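Local coordinates for MdcE (Pseudomonas aeruginosa, PDB 5VIP), which probably serves as the gamma subunit of a biotin-independent malonate decarboxylase, a carboxyltransferase component that works with a partner subunit, at residues 83-88 with 127-132. Residues are numbered along the deposited sequence; the frame is centred on the assembly and turned at random.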
loop_
_atom_site.group_PDB
_atom_site.type_symbol
_atom_site.label_atom_id
_atom_site.label_comp_id
_atom_site.label_asym_id
_atom_site.label_seq_id
_atom_site.Cartn_x
_atom_site.Cartn_y
_atom_site.Cartn_z
ATOM N N GLU A 83 -5.558 -13.802 3.126
ATOM C CA GLU A 83 -4.317 -13.695 2.377
ATOM C C GLU A 83 -3.481 -12.540 2.901
ATOM O O GLU A 83 -2.279 -12.684 3.086
ATOM C CB GLU A 83 -4.591 -13.522 0.880
ATOM C CG GLU A 83 -5.265 -14.739 0.236
ATOM C CD GLU A 83 -6.687 -14.967 0.743
ATOM O OE1 GLU A 83 -7.459 -13.981 0.819
ATOM O OE2 GLU A 83 -7.025 -16.131 1.079
ATOM N N GLY A 84 -4.131 -11.401 3.137
ATOM C CA GLY A 84 -3.477 -10.253 3.739
ATOM C C GLY A 84 -2.895 -10.574 5.103
ATOM O O GLY A 84 -1.702 -10.385 5.341
ATOM N N TRP A 85 -3.726 -11.066 6.021
ATOM C CA TRP A 85 -3.211 -11.340 7.352
ATOM C C TRP A 85 -2.263 -12.528 7.321
ATOM O O TRP A 85 -1.303 -12.562 8.079
ATOM C CB TRP A 85 -4.345 -11.583 8.351
ATOM C CG TRP A 85 -5.106 -10.339 8.734
ATOM C CD1 TRP A 85 -6.441 -10.113 8.569
ATOM C CD2 TRP A 85 -4.571 -9.154 9.353
ATOM N NE1 TRP A 85 -6.774 -8.864 9.062
ATOM C CE2 TRP A 85 -5.641 -8.258 9.542
ATOM C CE3 TRP A 85 -3.288 -8.766 9.765
ATOM C CZ2 TRP A 85 -5.470 -6.992 10.123
ATOM C CZ3 TRP A 85 -3.123 -7.513 10.353
ATOM C CH2 TRP A 85 -4.206 -6.641 10.518
ATOM N N GLY A 86 -2.524 -13.491 6.434
ATOM C CA GLY A 86 -1.646 -14.644 6.297
ATOM C C GLY A 86 -0.232 -14.293 5.853
ATOM O O GLY A 86 0.756 -14.824 6.374
ATOM N N LEU A 87 -0.133 -13.395 4.879
ATOM C CA LEU A 87 1.165 -12.886 4.433
ATOM C C LEU A 87 1.897 -12.177 5.564
ATOM O O LEU A 87 3.092 -12.387 5.771
ATOM C CB LEU A 87 0.991 -11.925 3.245
ATOM C CG LEU A 87 0.766 -12.581 1.883
ATOM C CD1 LEU A 87 0.446 -11.530 0.827
ATOM C CD2 LEU A 87 2.000 -13.384 1.497
ATOM N N ALA A 88 1.176 -11.315 6.276
ATOM C CA ALA A 88 1.740 -10.578 7.393
ATOM C C ALA A 88 2.352 -11.547 8.400
ATOM O O ALA A 88 3.488 -11.364 8.858
ATOM C CB ALA A 88 0.657 -9.718 8.069
ATOM N N ILE A 127 -10.793 -5.255 5.215
ATOM C CA ILE A 127 -9.798 -5.755 4.268
ATOM C C ILE A 127 -8.663 -4.737 4.024
ATOM O O ILE A 127 -7.522 -5.134 3.821
ATOM C CB ILE A 127 -10.464 -6.159 2.928
ATOM C CG1 ILE A 127 -9.441 -6.774 1.972
ATOM C CG2 ILE A 127 -11.218 -4.976 2.295
ATOM C CD1 ILE A 127 -10.086 -7.569 0.819
ATOM N N HIS A 128 -8.951 -3.438 4.076
ATOM C CA HIS A 128 -7.872 -2.451 3.951
ATOM C C HIS A 128 -6.820 -2.630 5.067
ATOM O O HIS A 128 -5.625 -2.387 4.851
ATOM C CB HIS A 128 -8.428 -1.021 3.976
ATOM C CG HIS A 128 -8.842 -0.562 5.342
ATOM N ND1 HIS A 128 -10.038 -0.927 5.921
ATOM C CD2 HIS A 128 -8.196 0.206 6.255
ATOM C CE1 HIS A 128 -10.119 -0.396 7.132
ATOM N NE2 HIS A 128 -9.013 0.294 7.360
ATOM N N GLN A 129 -7.263 -3.062 6.249
ATOM C CA GLN A 129 -6.366 -3.216 7.394
ATOM C C GLN A 129 -5.543 -4.493 7.250
ATOM O O GLN A 129 -4.366 -4.544 7.617
ATOM C CB GLN A 129 -7.166 -3.238 8.709
ATOM C CG GLN A 129 -6.308 -3.292 9.968
ATOM C CD GLN A 129 -5.437 -2.047 10.123
ATOM O OE1 GLN A 129 -5.905 -0.990 10.547
ATOM N NE2 GLN A 129 -4.168 -2.170 9.758
ATOM N N ALA A 130 -6.186 -5.527 6.721
ATOM C CA ALA A 130 -5.516 -6.798 6.466
ATOM C C ALA A 130 -4.393 -6.614 5.457
ATOM O O ALA A 130 -3.287 -7.121 5.645
ATOM C CB ALA A 130 -6.518 -7.836 5.966
ATOM N N LEU A 131 -4.672 -5.878 4.384
ATOM C CA LEU A 131 -3.640 -5.635 3.375
ATOM C C LEU A 131 -2.565 -4.710 3.947
ATOM O O LEU A 131 -1.393 -4.858 3.627
ATOM C CB LEU A 131 -4.242 -5.054 2.095
ATOM C CG LEU A 131 -4.692 -6.121 1.079
ATOM C CD1 LEU A 131 -5.635 -7.146 1.708
ATOM C CD2 LEU A 131 -5.340 -5.458 -0.130
ATOM N N ALA A 132 -2.960 -3.772 4.809
ATOM C CA ALA A 132 -1.976 -2.943 5.500
ATOM C C ALA A 132 -1.043 -3.796 6.359
ATOM O O ALA A 132 0.152 -3.506 6.466
ATOM C CB ALA A 132 -2.664 -1.898 6.359
#
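Gly84 and Leu131 mark the closest passage of two nearly parallel helices, whose short axes approach to 7.5 Å at a crossing angle of 23° and bring the two CA atoms within 4.6 Å of each other. Glycine suits this place because a CB here would point toward the neighbouring helix and collide with the carbonyl oxygen of Ala130; without one, Gly84 C rests 3.5 Å from Ala130 O. Leu131 starts away from the interface, yet its CD1 bends back to lie 4.3 Å from Gly84 CA.

Trp85 reaches across to the second helix. Its CG is turned anti to the carbonyl carbon (chi1 -73°), which carries the indole over the backbone of that helix. One face of the ring settles on Ala130, whose methyl makes a CH-pi contact 3.5 Å from the centroid of the five-membered ring; Ala130 CB lies 3.3 Å from Trp85 NE1. Alanine is small enough for the flat indole to come down onto the helix itself, and Ala130 CA also lies against this face.

From helix 81-97 the chain runs through strand 106-113 of the mixed six-stranded sheet to helix 127-143, a topology consistent with the crotonase-like fold of carboxyltransferase subunits. Leu87, on the first helix, packs on Leu61 and Val63 of strand 56-63, while an aromatic side chain of another protein's chain stacks with the Trp85 ring.

At the six-membered end of the indole, Gln129 O lies oblique to the ring, 3.6 Å from Trp85 CH2, and Gln129 CG touches Trp85 CZ2 at 3.8 Å. The Gln129 chain is bent, and its amide plane lies 25° from the indole plane; its NE2 bonds to the backbone of that other protein and its OE1 to a basic side chain there.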